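Local coordinates for CdiI immunity protein (Cupriavidus taiwanensis, PDB 5T87) that binds the cognate CdiA toxin and probably neutralises it, protecting the cell from contact-dependent growth inhibition, at residues Pro8-Asn13 against Tyr37-Trp42. Numbering follows the deposited sequence.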
loop_
_atom_site.group_PDB
_atom_site.type_symbol
_atom_site.label_atom_id
_atom_site.label_comp_id
_atom_site.label_asym_id
_atom_site.label_seq_id
_atom_site.Cartn_x
_atom_site.Cartn_y
_atom_site.Cartn_z
ATOM N N PRO A 8 3.324 3.740 -9.833
ATOM C CA PRO A 8 3.522 2.437 -10.465
ATOM C C PRO A 8 3.242 2.375 -11.971
ATOM O O PRO A 8 2.195 2.835 -12.426
ATOM C CB PRO A 8 2.522 1.543 -9.736
ATOM C CG PRO A 8 2.301 2.189 -8.421
ATOM C CD PRO A 8 2.519 3.648 -8.600
ATOM N N ALA A 9 4.180 1.795 -12.721
ATOM C CA ALA A 9 3.984 1.489 -14.139
ATOM C C ALA A 9 3.037 0.311 -14.289
ATOM O O ALA A 9 2.977 -0.551 -13.417
ATOM C CB ALA A 9 5.312 1.146 -14.796
ATOM N N ARG A 10 2.291 0.286 -15.392
ATOM C CA ARG A 10 1.426 -0.844 -15.736
ATOM C C ARG A 10 2.234 -1.911 -16.478
ATOM O O ARG A 10 2.657 -1.692 -17.614
ATOM C CB ARG A 10 0.241 -0.380 -16.597
ATOM C CG ARG A 10 -0.368 -1.461 -17.491
ATOM C CD ARG A 10 -1.216 -2.477 -16.729
ATOM N NE ARG A 10 -1.648 -3.583 -17.583
ATOM C CZ ARG A 10 -2.561 -4.481 -17.236
ATOM N NH1 ARG A 10 -3.150 -4.398 -16.055
ATOM N NH2 ARG A 10 -2.888 -5.459 -18.073
ATOM N N ILE A 11 2.444 -3.054 -15.825
ATOM C CA ILE A 11 3.050 -4.234 -16.453
ATOM C C ILE A 11 1.939 -5.136 -16.992
ATOM O O ILE A 11 1.009 -5.491 -16.240
ATOM C CB ILE A 11 3.913 -5.034 -15.469
ATOM C CG1 ILE A 11 5.135 -4.204 -15.051
ATOM C CG2 ILE A 11 4.376 -6.350 -16.100
ATOM C CD1 ILE A 11 5.762 -4.646 -13.742
ATOM N N PRO A 12 2.029 -5.525 -18.287
ATOM C CA PRO A 12 0.978 -6.371 -18.840
ATOM C C PRO A 12 0.820 -7.653 -18.041
ATOM O O PRO A 12 1.815 -8.210 -17.559
ATOM C CB PRO A 12 1.476 -6.688 -20.252
ATOM C CG PRO A 12 2.370 -5.567 -20.590
ATOM C CD PRO A 12 3.055 -5.225 -19.303
ATOM N N ASN A 13 -0.429 -8.090 -17.904
ATOM C CA ASN A 13 -0.779 -9.295 -17.158
ATOM C C ASN A 13 0.095 -10.495 -17.564
ATOM O O ASN A 13 0.673 -11.179 -16.717
ATOM C CB ASN A 13 -2.264 -9.597 -17.390
ATOM C CG ASN A 13 -2.824 -10.626 -16.419
ATOM O OD1 ASN A 13 -2.478 -11.816 -16.475
ATOM N ND2 ASN A 13 -3.730 -10.181 -15.542
ATOM N N TYR A 37 -2.429 -1.815 -8.224
ATOM C CA TYR A 37 -3.071 -0.609 -8.771
ATOM C C TYR A 37 -3.960 -0.852 -9.979
ATOM O O TYR A 37 -4.908 -0.097 -10.186
ATOM C CB TYR A 37 -2.015 0.478 -9.148
ATOM C CG TYR A 37 -1.587 1.405 -8.023
ATOM C CD1 TYR A 37 -1.399 0.916 -6.736
ATOM C CD2 TYR A 37 -1.324 2.771 -8.258
ATOM C CE1 TYR A 37 -0.997 1.746 -5.704
ATOM C CE2 TYR A 37 -0.897 3.613 -7.224
ATOM C CZ TYR A 37 -0.743 3.087 -5.941
ATOM O OH TYR A 37 -0.361 3.830 -4.845
ATOM N N TYR A 38 -3.649 -1.866 -10.786
ATOM C CA TYR A 38 -4.304 -2.044 -12.100
ATOM C C TYR A 38 -5.061 -3.358 -12.378
ATOM O O TYR A 38 -5.891 -3.351 -13.273
ATOM C CB TYR A 38 -3.288 -1.787 -13.224
ATOM C CG TYR A 38 -2.499 -0.516 -12.997
ATOM C CD1 TYR A 38 -3.146 0.720 -12.925
ATOM C CD2 TYR A 38 -1.116 -0.543 -12.816
ATOM C CE1 TYR A 38 -2.443 1.890 -12.691
ATOM C CE2 TYR A 38 -0.401 0.622 -12.580
ATOM C CZ TYR A 38 -1.067 1.842 -12.516
ATOM O OH TYR A 38 -0.362 3.021 -12.285
ATOM N N GLU A 39 -4.808 -4.459 -11.663
ATOM C CA GLU A 39 -5.548 -5.724 -11.935
ATOM C C GLU A 39 -6.865 -5.765 -11.163
ATOM O O GLU A 39 -6.938 -5.325 -10.011
ATOM C CB GLU A 39 -4.715 -6.983 -11.647
ATOM C CG GLU A 39 -3.410 -7.097 -12.462
ATOM C CD GLU A 39 -3.615 -7.250 -13.979
ATOM O OE1 GLU A 39 -4.642 -7.860 -14.381
ATOM O OE2 GLU A 39 -2.742 -6.768 -14.765
ATOM N N ASP A 40 -7.907 -6.273 -11.816
ATOM C CA ASP A 40 -9.261 -6.280 -11.248
ATOM C C ASP A 40 -9.750 -7.632 -10.777
ATOM O O ASP A 40 -10.786 -7.705 -10.147
ATOM C CB ASP A 40 -10.260 -5.720 -12.275
ATOM C CG ASP A 40 -10.155 -4.208 -12.428
ATOM O OD1 ASP A 40 -9.563 -3.568 -11.530
ATOM O OD2 ASP A 40 -10.665 -3.656 -13.435
ATOM N N ASP A 41 -9.014 -8.687 -11.092
ATOM C CA ASP A 41 -9.398 -10.060 -10.788
ATOM C C ASP A 41 -8.802 -10.418 -9.417
ATOM O O ASP A 41 -7.665 -10.903 -9.328
ATOM C CB ASP A 41 -8.868 -10.969 -11.907
ATOM C CG ASP A 41 -9.221 -12.430 -11.723
ATOM O OD1 ASP A 41 -9.493 -12.923 -10.599
ATOM O OD2 ASP A 41 -9.200 -13.130 -12.752
ATOM N N TRP A 42 -9.576 -10.157 -8.362
ATOM C CA TRP A 42 -9.211 -10.476 -6.986
ATOM C C TRP A 42 -8.503 -11.823 -6.834
ATOM O O TRP A 42 -7.411 -11.887 -6.294
ATOM C CB TRP A 42 -10.429 -10.440 -6.036
ATOM C CG TRP A 42 -10.061 -10.966 -4.690
ATOM C CD1 TRP A 42 -10.299 -12.232 -4.212
ATOM C CD2 TRP A 42 -9.301 -10.296 -3.669
ATOM N NE1 TRP A 42 -9.764 -12.374 -2.955
ATOM C CE2 TRP A 42 -9.150 -11.207 -2.595
ATOM C CE3 TRP A 42 -8.764 -9.005 -3.541
ATOM C CZ2 TRP A 42 -8.474 -10.879 -1.422
ATOM C CZ3 TRP A 42 -8.099 -8.675 -2.362
ATOM C CH2 TRP A 42 -7.964 -9.609 -1.319
HETATM O O HOH W 1 -5.204 -6.410 -17.074
#
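P8 lays CG over one face of the Y37 ring, offset toward the rim, a CH-pi contact in which CG sits 3.8 Å from the ring centroid. This is where the N-terminal loop of a largely helical protein runs alongside the C-terminal end of helix 25-38 and the turn into helix 42-53. H46 of the CdiA toxin chain packs on both P8 and Y37, so this end of the contact belongs to the toxin interface. One residue on, Y38 reaches the loop backbone: its OH donates to P8 O at 2.6 Å, tilted 22° from the carbonyl plane, while Y37 CB covers the centre of one face of the Y38 ring. R10 runs past Y38 in the opposite direction, bringing CD alongside CB of that tyrosine and the edge of its guanidinium up to the same carbon. In this conformer, one of two modelled, CG is anti to the backbone N (chi1 155°) and the chain bends at chi2, and NH1 reaches E39 OE2 in a salt bridge of 2.7 Å. E39, the first residue beyond the helix, is buried, and its carboxylate is shared: a water accepts from R10 NH2 and donates to E39 OE1. The R10 salt bridge and the donors on OE1 would probably favour the charged form. N13 ND2 donates to E39 OE1 at 2.8 Å from above the carboxylate plane, the N-H...OE1 angle being 142°.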